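Local coordinates for ADP-ribosylating toxin CARDS (Mycoplasma pneumoniae, PDB 4TLV), which transfers the ADP-ribosyl group of NAD(+) to multiple target proteins and causes vacuolization of mammalian cells, at residues A[34-42]-A[209-217]; A[93-104]-A[115-126]. One frame throughout, in Å; residues are numbered along the deposited sequence.

In the fold
Both contacts lie in the N-terminal ADP-ribosyltransferase part of this three-domain toxin, their centres about 12 Å apart. Along the chain interaction 2 is nested inside interaction 1: helices 92-104 and 115-126 fall within the 166 residues that separate segment 34-42 from segment 209-217. The two meet directly, since Phe35 packs on Thr95, Leu99 and Leu125, Phe36 on Leu99 and Ile122, and Ile211 on Met117 and Ala118. Helix 35-40 and the chain entering the inferred NAD(+)-binding region, 208-258, thus both pack on the helix pair. On the polar side of the pair, Arg93, Arg104, Arg123 and Arg126 bond to D3-domain residues, so interaction 2 also ties catalytic domain to C-terminal trefoil.

Interaction 1: residues A[34-42]-A[209-217]; sequences NFFEHILST and LSIPQAASV
Helix 35-40 of the mono-ADP-ribosyltransferase domain rests on the turn between strands 207-210 and 214-219 chiefly through Phe36 and Pro212, with CB of Phe36 3.7 Å from CD of Pro212. The Phe36 ring takes CD1 of Ile211 over one face as a CH-pi contact, the methyl carbon 4.0 Å from the ring centroid and 25° off the normal. Leu40 crosses Pro212 at about a right angle and brings its CB to 3.8 Å from CB of Ala215.

Asn34 is the N-cap of the helix: OD1 accepts from N of Glu37, which sits above the carbonyl plane rather than on a lone pair. With CG anti to the backbone N (chi1 -176°), the same amide presents ND2 to O of Ser210, but that bond is weak at 3.4 Å. A water reinforces it, donating to both Ser210 O and Glu37 OE2, while Arg46 holds OE1 of Glu37 in a salt bridge.

Strand 214-219 lies in the inferred NAD(+)-binding region, and residues Leu40 and Thr42 are fastened to it by two bonds of 2.8 Å, from N of Ser216 to O of Leu40 and from OG1 of Thr42 to O of Ala214. The Thr42 hydroxyl lies nearly along the C=O axis of Ala214. A second water joins OG of Ser41 to the carbonyls of Ile39 and Ser216; this hydroxyl also bonds to N of Leu228.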
loop_
_atom_site.group_PDB
_atom_site.type_symbol
_atom_site.label_atom_id
_atom_site.label_comp_id
_atom_site.label_asym_id
_atom_site.label_seq_id
_atom_site.Cartn_x
_atom_site.Cartn_y
_atom_site.Cartn_z
ATOM N N ASN A 34 23.321 2.957 -0.145
ATOM C CA ASN A 34 22.759 3.981 -1.018
ATOM C C ASN A 34 21.269 3.731 -1.150
ATOM O O ASN A 34 20.863 2.718 -1.728
ATOM C CB ASN A 34 23.439 3.938 -2.396
ATOM C CG ASN A 34 22.974 5.045 -3.312
ATOM O OD1 ASN A 34 21.771 5.275 -3.468
ATOM N ND2 ASN A 34 23.933 5.738 -3.942
ATOM N N PHE A 35 20.455 4.636 -0.610
ATOM C CA PHE A 35 19.013 4.373 -0.532
ATOM C C PHE A 35 18.373 4.256 -1.922
ATOM O O PHE A 35 17.636 3.300 -2.215
ATOM C CB PHE A 35 18.307 5.451 0.293
ATOM C CG PHE A 35 16.803 5.316 0.314
ATOM C CD1 PHE A 35 16.199 4.320 1.058
ATOM C CD2 PHE A 35 16.000 6.199 -0.401
ATOM C CE1 PHE A 35 14.809 4.202 1.082
ATOM C CE2 PHE A 35 14.617 6.082 -0.392
ATOM C CZ PHE A 35 14.023 5.075 0.356
ATOM N N PHE A 36 18.632 5.238 -2.781
ATOM C CA PHE A 36 18.013 5.232 -4.099
ATOM C C PHE A 36 18.437 4.036 -4.954
ATOM O O PHE A 36 17.610 3.458 -5.665
ATOM C CB PHE A 36 18.246 6.554 -4.843
ATOM C CG PHE A 36 17.359 7.675 -4.366
ATOM C CD1 PHE A 36 16.099 7.857 -4.907
ATOM C CD2 PHE A 36 17.777 8.526 -3.364
ATOM C CE1 PHE A 36 15.274 8.887 -4.460
ATOM C CE2 PHE A 36 16.963 9.550 -2.916
ATOM C CZ PHE A 36 15.718 9.733 -3.464
ATOM N N GLU A 37 19.716 3.662 -4.897
ATOM C CA GLU A 37 20.175 2.496 -5.663
ATOM C C GLU A 37 19.499 1.209 -5.193
ATOM O O GLU A 37 19.291 0.279 -5.981
ATOM C CB GLU A 37 21.702 2.338 -5.572
ATOM C CG GLU A 37 22.454 3.389 -6.397
ATOM C CD GLU A 37 23.965 3.213 -6.343
ATOM O OE1 GLU A 37 24.446 2.330 -5.601
ATOM O OE2 GLU A 37 24.677 3.961 -7.045
ATOM N N HIS A 38 19.187 1.147 -3.902
ATOM C CA HIS A 38 18.522 -0.028 -3.345
ATOM C C HIS A 38 17.061 -0.114 -3.796
ATOM O O HIS A 38 16.567 -1.192 -4.158
ATOM C CB HIS A 38 18.587 -0.011 -1.818
ATOM C CG HIS A 38 17.780 -1.093 -1.188
ATOM N ND1 HIS A 38 18.110 -2.428 -1.314
ATOM C CD2 HIS A 38 16.620 -1.049 -0.490
ATOM C CE1 HIS A 38 17.191 -3.159 -0.703
ATOM N NE2 HIS A 38 16.282 -2.346 -0.187
ATOM N N ILE A 39 16.370 1.019 -3.762
ATOM C CA ILE A 39 14.983 1.103 -4.211
ATOM C C ILE A 39 14.889 0.822 -5.713
ATOM O O ILE A 39 13.956 0.148 -6.177
ATOM C CB ILE A 39 14.383 2.506 -3.932
ATOM C CG1 ILE A 39 14.264 2.742 -2.424
ATOM C CG2 ILE A 39 13.029 2.647 -4.593
ATOM C CD1 ILE A 39 13.459 1.663 -1.698
ATOM N N LEU A 40 15.862 1.326 -6.472
ATOM C CA LEU A 40 15.807 1.230 -7.934
ATOM C C LEU A 40 16.620 0.068 -8.512
ATOM O O LEU A 40 16.692 -0.104 -9.733
ATOM C CB LEU A 40 16.269 2.552 -8.564
ATOM C CG LEU A 40 15.482 3.797 -8.167
ATOM C CD1 LEU A 40 16.162 5.050 -8.719
ATOM C CD2 LEU A 40 14.055 3.671 -8.704
ATOM N N SER A 41 17.245 -0.716 -7.635
ATOM C CA SER A 41 18.059 -1.866 -8.045
ATOM C C SER A 41 19.144 -1.488 -9.065
ATOM O O SER A 41 19.437 -2.252 -9.981
ATOM C CB SER A 41 17.199 -3.012 -8.597
ATOM O OG SER A 41 16.199 -3.431 -7.663
ATOM N N THR A 42 19.726 -0.305 -8.900
ATOM C CA THR A 42 20.794 0.162 -9.783
ATOM C C THR A 42 22.034 -0.720 -9.669
ATOM O O THR A 42 22.526 -0.952 -8.564
ATOM C CB THR A 42 21.221 1.584 -9.414
ATOM O OG1 THR A 42 20.063 2.412 -9.338
ATOM C CG2 THR A 42 22.202 2.150 -10.464
ATOM N N LEU A 209 23.297 13.227 -1.070
ATOM C CA LEU A 209 22.616 12.205 -1.840
ATOM C C LEU A 209 23.332 11.952 -3.162
ATOM O O LEU A 209 23.786 12.894 -3.820
ATOM C CB LEU A 209 21.177 12.667 -2.097
ATOM C CG LEU A 209 20.030 11.956 -1.376
ATOM C CD1 LEU A 209 20.426 11.480 -0.001
ATOM C CD2 LEU A 209 18.754 12.832 -1.339
ATOM N N SER A 210 23.447 10.678 -3.536
ATOM C CA SER A 210 23.913 10.289 -4.856
ATOM C C SER A 210 22.779 9.598 -5.600
ATOM O O SER A 210 22.489 8.430 -5.347
ATOM C CB SER A 210 25.102 9.336 -4.765
ATOM O OG SER A 210 26.191 9.947 -4.099
ATOM N N ILE A 211 22.152 10.321 -6.519
ATOM C CA ILE A 211 21.036 9.793 -7.295
ATOM C C ILE A 211 21.542 9.102 -8.548
ATOM O O ILE A 211 22.243 9.717 -9.351
ATOM C CB ILE A 211 20.084 10.929 -7.719
ATOM C CG1 ILE A 211 19.857 11.898 -6.554
ATOM C CG2 ILE A 211 18.776 10.357 -8.267
ATOM C CD1 ILE A 211 19.193 11.267 -5.317
ATOM N N PRO A 212 21.165 7.825 -8.738
ATOM C CA PRO A 212 21.633 7.054 -9.888
ATOM C C PRO A 212 20.923 7.458 -11.187
ATOM O O PRO A 212 19.831 8.023 -11.155
ATOM C CB PRO A 212 21.279 5.613 -9.509
ATOM C CG PRO A 212 20.089 5.748 -8.610
ATOM C CD PRO A 212 20.269 7.045 -7.856
ATOM N N GLN A 213 21.541 7.158 -12.320
ATOM C CA GLN A 213 20.954 7.508 -13.607
ATOM C C GLN A 213 20.045 6.414 -14.144
ATOM O O GLN A 213 19.254 6.659 -15.058
ATOM C CB GLN A 213 22.056 7.809 -14.620
ATOM C CG GLN A 213 22.851 9.058 -14.267
ATOM C CD GLN A 213 23.934 9.353 -15.273
ATOM O OE1 GLN A 213 24.955 8.665 -15.323
ATOM N NE2 GLN A 213 23.716 10.378 -16.094
ATOM N N ALA A 214 20.161 5.211 -13.588
ATOM C CA ALA A 214 19.446 4.056 -14.133
ATOM C C ALA A 214 18.816 3.162 -13.066
ATOM O O ALA A 214 19.203 3.197 -11.888
ATOM C CB ALA A 214 20.366 3.237 -15.017
ATOM N N ALA A 215 17.865 2.339 -13.505
ATOM C CA ALA A 215 17.124 1.433 -12.623
ATOM C C ALA A 215 16.946 0.073 -13.274
ATOM O O ALA A 215 17.081 -0.065 -14.489
ATOM C CB ALA A 215 15.765 2.027 -12.267
ATOM N N SER A 216 16.676 -0.938 -12.453
ATOM C CA SER A 216 16.320 -2.260 -12.937
ATOM C C SER A 216 15.014 -2.655 -12.240
ATOM O O SER A 216 14.793 -2.308 -11.081
ATOM C CB SER A 216 17.422 -3.277 -12.647
ATOM O OG SER A 216 18.601 -2.976 -13.385
ATOM N N VAL A 217 14.143 -3.336 -12.975
ATOM C CA VAL A 217 12.813 -3.660 -12.487
ATOM C C VAL A 217 12.507 -5.077 -12.895
ATOM O O VAL A 217 12.667 -5.438 -14.067
ATOM C CB VAL A 217 11.724 -2.776 -13.148
ATOM C CG1 VAL A 217 10.352 -3.076 -12.540
ATOM C CG2 VAL A 217 12.052 -1.305 -13.014
HETATM O O HOH W 1 23.967 6.559 -7.094
HETATM O O HOH W 2 14.094 -1.874 -8.254
#

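Interaction 2: residues A[93-104]-A[115-126]; sequences RATGENLLDLMR and REMAQMGIRALR. With GOL (glycerol), chain J; ACT (acetate ion), chain N.
Helices 93-104 and 115-126 run antiparallel, their axes 10.0 Å apart at closest approach and crossing at -150°, with Gly96 and Ile122 the closest pair in register at 6.2 Å between CA atoms. With no side chain at Gly96, CD2 of Leu125 comes to 3.9 Å and CD1 of Ile122 to 3.7 Å from its CA. Farther along, SD and CE of Met103 both touch CB of Ala118.

One flank carries a salt-bridge network. Arg126, extended from CG to NE, grips Glu97 side-on: NE meets OE2 at 2.9 Å and NH2 meets OE1 at 2.8 Å, each on a syn lone pair, with carboxylate and guanidinium nearly coplanar. NH2 of Arg126 also bonds to OH of Tyr475. Arg93 NH1 adds a salt bridge to OE2 of Glu97, its NH1 and NH2 also hold an acetate, probably from the crystallisation liquor, and its NE bonds to the carbonyl of Phe591.

Near the other end of the same flank the guanidinium groups of Arg104 and Arg115 stack flat, centres 3.6 Å apart and planes at 15°. Their edges are occupied by acceptors, which probably offset the like charges: Arg104 NH1 lies 2.9 Å from OE1 of Gln119, on an in-plane lone pair, and Arg115 NH1 bonds to O of Met103 from above that carbonyl's plane. Bonds from both arginines to one glycerol, probably of the same origin as the acetate, complete the cluster.

The two form an antiparallel helix pair, joined through strand 108-110, which pairs in parallel with 207-210, with an apolar seam and one arginine-rich flank.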
loop_
_atom_site.group_PDB
_atom_site.type_symbol
_atom_site.label_atom_id
_atom_site.label_comp_id
_atom_site.label_asym_id
_atom_site.label_seq_id
_atom_site.Cartn_x
_atom_site.Cartn_y
_atom_site.Cartn_z
ATOM N N ARG A 93 9.317 3.600 2.423
ATOM C CA ARG A 93 8.460 4.739 2.033
ATOM C C ARG A 93 8.685 5.993 2.907
ATOM O O ARG A 93 8.838 7.098 2.379
ATOM C CB ARG A 93 6.964 4.357 1.996
ATOM C CG ARG A 93 6.534 3.681 0.661
ATOM C CD ARG A 93 5.903 4.693 -0.329
ATOM N NE ARG A 93 4.646 5.170 0.224
ATOM C CZ ARG A 93 4.415 6.405 0.658
ATOM N NH1 ARG A 93 5.343 7.346 0.544
ATOM N NH2 ARG A 93 3.236 6.693 1.200
ATOM N N ALA A 94 8.718 5.820 4.228
ATOM C CA ALA A 94 8.883 6.953 5.126
ATOM C C ALA A 94 10.257 7.593 4.912
ATOM O O ALA A 94 10.413 8.818 4.986
ATOM C CB ALA A 94 8.720 6.506 6.589
ATOM N N THR A 95 11.257 6.751 4.674
ATOM C CA THR A 95 12.600 7.240 4.398
ATOM C C THR A 95 12.569 8.144 3.159
ATOM O O THR A 95 13.164 9.226 3.144
ATOM C CB THR A 95 13.609 6.067 4.215
ATOM O OG1 THR A 95 13.762 5.377 5.462
ATOM C CG2 THR A 95 14.990 6.585 3.758
ATOM N N GLY A 96 11.853 7.706 2.125
ATOM C CA GLY A 96 11.728 8.473 0.898
ATOM C C GLY A 96 10.995 9.787 1.107
ATOM O O GLY A 96 11.399 10.812 0.573
ATOM N N GLU A 97 9.927 9.774 1.893
ATOM C CA GLU A 97 9.182 11.008 2.149
ATOM C C GLU A 97 10.024 12.051 2.894
ATOM O O GLU A 97 9.893 13.262 2.679
ATOM C CB GLU A 97 7.924 10.720 2.957
ATOM C CG GLU A 97 6.882 9.894 2.197
ATOM C CD GLU A 97 6.499 10.526 0.879
ATOM O OE1 GLU A 97 5.889 11.629 0.890
ATOM O OE2 GLU A 97 6.809 9.925 -0.174
ATOM N N ASN A 98 10.864 11.574 3.799
ATOM C CA ASN A 98 11.752 12.451 4.540
ATOM C C ASN A 98 12.749 13.106 3.577
ATOM O O ASN A 98 12.992 14.319 3.639
ATOM C CB ASN A 98 12.461 11.675 5.676
ATOM C CG ASN A 98 13.258 12.585 6.596
ATOM O OD1 ASN A 98 12.706 13.484 7.223
ATOM N ND2 ASN A 98 14.572 12.360 6.667
ATOM N N LEU A 99 13.294 12.311 2.669
ATOM C CA LEU A 99 14.220 12.816 1.652
ATOM C C LEU A 99 13.547 13.837 0.719
ATOM O O LEU A 99 14.152 14.848 0.356
ATOM C CB LEU A 99 14.851 11.661 0.862
ATOM C CG LEU A 99 15.793 10.753 1.667
ATOM C CD1 LEU A 99 16.369 9.678 0.787
ATOM C CD2 LEU A 99 16.918 11.556 2.336
ATOM N N LEU A 100 12.289 13.593 0.362
ATOM C CA LEU A 100 11.539 14.558 -0.440
ATOM C C LEU A 100 11.425 15.890 0.305
ATOM O O LEU A 100 11.703 16.949 -0.252
ATOM C CB LEU A 100 10.142 14.027 -0.771
ATOM C CG LEU A 100 9.273 15.068 -1.487
ATOM C CD1 LEU A 100 9.811 15.373 -2.880
ATOM C CD2 LEU A 100 7.820 14.551 -1.539
ATOM N N ASP A 101 11.003 15.819 1.563
ATOM C CA ASP A 101 10.920 16.982 2.434
ATOM C C ASP A 101 12.253 17.751 2.424
ATOM O O ASP A 101 12.287 18.930 2.104
ATOM C CB ASP A 101 10.573 16.505 3.844
ATOM C CG ASP A 101 10.527 17.622 4.866
ATOM O OD1 ASP A 101 10.241 18.782 4.500
ATOM O OD2 ASP A 101 10.743 17.322 6.063
ATOM N N LEU A 102 13.349 17.076 2.754
ATOM C CA LEU A 102 14.650 17.739 2.772
ATOM C C LEU A 102 14.984 18.390 1.418
ATOM O O LEU A 102 15.469 19.522 1.374
ATOM C CB LEU A 102 15.747 16.775 3.208
ATOM C CG LEU A 102 15.587 16.252 4.646
ATOM C CD1 LEU A 102 16.518 15.111 4.881
ATOM C CD2 LEU A 102 15.812 17.365 5.670
ATOM N N MET A 103 14.730 17.680 0.322
ATOM C CA MET A 103 14.960 18.229 -1.010
ATOM C C MET A 103 14.115 19.472 -1.288
ATOM O O MET A 103 14.615 20.439 -1.855
ATOM C CB MET A 103 14.754 17.167 -2.099
ATOM C CG MET A 103 15.804 16.060 -2.047
ATOM S SD MET A 103 15.705 14.953 -3.463
ATOM C CE MET A 103 13.958 14.569 -3.461
ATOM N N ARG A 104 12.843 19.460 -0.894
ATOM C CA ARG A 104 11.997 20.623 -1.143
ATOM C C ARG A 104 12.424 21.814 -0.280
ATOM O O ARG A 104 12.252 22.960 -0.684
ATOM C CB ARG A 104 10.520 20.332 -0.872
ATOM C CG ARG A 104 9.884 19.276 -1.778
ATOM C CD ARG A 104 10.149 19.503 -3.271
ATOM N NE ARG A 104 9.700 20.811 -3.777
ATOM C CZ ARG A 104 9.796 21.180 -5.052
ATOM N NH1 ARG A 104 10.300 20.345 -5.944
ATOM N NH2 ARG A 104 9.384 22.384 -5.443
ATOM N N ARG A 115 17.714 17.080 -8.066
ATOM C CA ARG A 115 16.408 16.929 -7.440
ATOM C C ARG A 115 15.339 16.359 -8.389
ATOM O O ARG A 115 14.520 15.542 -7.978
ATOM C CB ARG A 115 15.929 18.236 -6.824
ATOM C CG ARG A 115 14.587 18.083 -6.092
ATOM C CD ARG A 115 14.224 19.322 -5.333
ATOM N NE ARG A 115 13.752 20.398 -6.203
ATOM C CZ ARG A 115 13.359 21.585 -5.754
ATOM N NH1 ARG A 115 13.375 21.845 -4.456
ATOM N NH2 ARG A 115 12.934 22.513 -6.596
ATOM N N GLU A 116 15.347 16.793 -9.643
ATOM C CA GLU A 116 14.388 16.273 -10.617
ATOM C C GLU A 116 14.506 14.749 -10.707
ATOM O O GLU A 116 13.503 14.036 -10.659
ATOM C CB GLU A 116 14.587 16.921 -11.996
ATOM C CG GLU A 116 13.600 16.428 -13.063
ATOM C CD GLU A 116 13.844 17.035 -14.452
ATOM O OE1 GLU A 116 14.831 17.789 -14.621
ATOM O OE2 GLU A 116 13.043 16.754 -15.376
ATOM N N MET A 117 15.731 14.251 -10.815
ATOM C CA MET A 117 15.960 12.812 -10.859
ATOM C C MET A 117 15.530 12.117 -9.567
ATOM O O MET A 117 14.956 11.029 -9.603
ATOM C CB MET A 117 17.437 12.513 -11.123
ATOM C CG MET A 117 17.931 12.961 -12.484
ATOM S SD MET A 117 19.736 12.858 -12.603
ATOM C CE MET A 117 20.039 11.089 -12.422
ATOM N N ALA A 118 15.827 12.732 -8.423
ATOM C CA ALA A 118 15.460 12.126 -7.146
ATOM C C ALA A 118 13.942 12.021 -7.030
ATOM O O ALA A 118 13.412 11.034 -6.511
ATOM C CB ALA A 118 16.035 12.923 -5.977
ATOM N N GLN A 119 13.239 13.041 -7.508
ATOM C CA GLN A 119 11.778 13.030 -7.462
ATOM C C GLN A 119 11.164 11.957 -8.374
ATOM O O GLN A 119 10.092 11.414 -8.075
ATOM C CB GLN A 119 11.207 14.434 -7.736
ATOM C CG GLN A 119 11.463 15.358 -6.536
ATOM C CD GLN A 119 11.121 16.802 -6.809
ATOM O OE1 GLN A 119 11.242 17.634 -5.785
ATOM N NE2 GLN A 119 10.745 17.169 -7.933
ATOM N N MET A 120 11.852 11.634 -9.463
ATOM C CA MET A 120 11.453 10.498 -10.288
ATOM C C MET A 120 11.609 9.205 -9.498
ATOM O O MET A 120 10.764 8.311 -9.580
ATOM C CB MET A 120 12.303 10.401 -11.551
ATOM C CG MET A 120 12.058 11.501 -12.568
ATOM S SD MET A 120 13.281 11.389 -13.894
ATOM C CE MET A 120 12.734 12.751 -14.930
ATOM N N GLY A 121 12.695 9.107 -8.744
ATOM C CA GLY A 121 12.917 7.963 -7.869
ATOM C C GLY A 121 11.838 7.842 -6.796
ATOM O O GLY A 121 11.319 6.745 -6.539
ATOM N N ILE A 122 11.508 8.964 -6.162
ATOM C CA ILE A 122 10.486 8.987 -5.124
ATOM C C ILE A 122 9.119 8.622 -5.717
ATOM O O ILE A 122 8.334 7.915 -5.090
ATOM C CB ILE A 122 10.416 10.368 -4.394
ATOM C CG1 ILE A 122 11.716 10.658 -3.620
ATOM C CG2 ILE A 122 9.245 10.416 -3.411
ATOM C CD1 ILE A 122 12.074 9.609 -2.641
ATOM N N ARG A 123 8.829 9.101 -6.924
ATOM C CA ARG A 123 7.563 8.759 -7.572
ATOM C C ARG A 123 7.431 7.243 -7.775
ATOM O O ARG A 123 6.372 6.655 -7.520
ATOM C CB ARG A 123 7.419 9.479 -8.910
ATOM C CG ARG A 123 6.073 9.190 -9.635
ATOM C CD ARG A 123 5.928 10.095 -10.876
ATOM N NE ARG A 123 4.558 10.193 -11.385
ATOM C CZ ARG A 123 3.869 11.334 -11.500
ATOM N NH1 ARG A 123 4.409 12.501 -11.138
ATOM N NH2 ARG A 123 2.629 11.312 -11.983
ATOM N N ALA A 124 8.510 6.619 -8.236
ATOM C CA ALA A 124 8.538 5.164 -8.380
ATOM C C ALA A 124 8.328 4.454 -7.035
ATOM O O ALA A 124 7.557 3.498 -6.954
ATOM C CB ALA A 124 9.829 4.719 -9.027
ATOM N N LEU A 125 9.015 4.914 -5.993
ATOM C CA LEU A 125 8.859 4.328 -4.654
ATOM C C LEU A 125 7.403 4.454 -4.173
ATOM O O LEU A 125 6.856 3.540 -3.550
ATOM C CB LEU A 125 9.771 5.041 -3.661
ATOM C CG LEU A 125 9.659 4.666 -2.180
ATOM C CD1 LEU A 125 9.910 3.167 -2.017
ATOM C CD2 LEU A 125 10.670 5.481 -1.384
ATOM N N ARG A 126 6.794 5.604 -4.458
ATOM C CA ARG A 126 5.436 5.924 -3.990
ATOM C C ARG A 126 4.356 5.111 -4.685
ATOM O O ARG A 126 3.284 4.859 -4.131
ATOM C CB ARG A 126 5.136 7.392 -4.272
ATOM C CG ARG A 126 5.757 8.370 -3.283
ATOM C CD ARG A 126 5.368 9.789 -3.730
ATOM N NE ARG A 126 5.454 10.728 -2.618
ATOM C CZ ARG A 126 4.936 11.947 -2.641
ATOM N NH1 ARG A 126 4.284 12.360 -3.730
ATOM N NH2 ARG A 126 5.053 12.737 -1.579
HETATM C C1 GOL J . 12.453 21.390 -9.543
HETATM O O1 GOL J . 12.984 20.171 -9.065
HETATM C C2 GOL J . 10.978 21.232 -9.898
HETATM O O2 GOL J . 10.366 20.297 -9.036
HETATM C C3 GOL J . 10.274 22.569 -9.732
HETATM O O3 GOL J . 9.946 22.771 -8.375
HETATM C C ACT N . 2.791 10.511 1.953
HETATM O O ACT N . 3.400 9.429 1.813
HETATM O OXT ACT N . 3.494 11.554 2.003
HETATM C CH3 ACT N . 1.297 10.538 2.064
HETATM O O HOH W 3 12.020 24.279 -3.250
#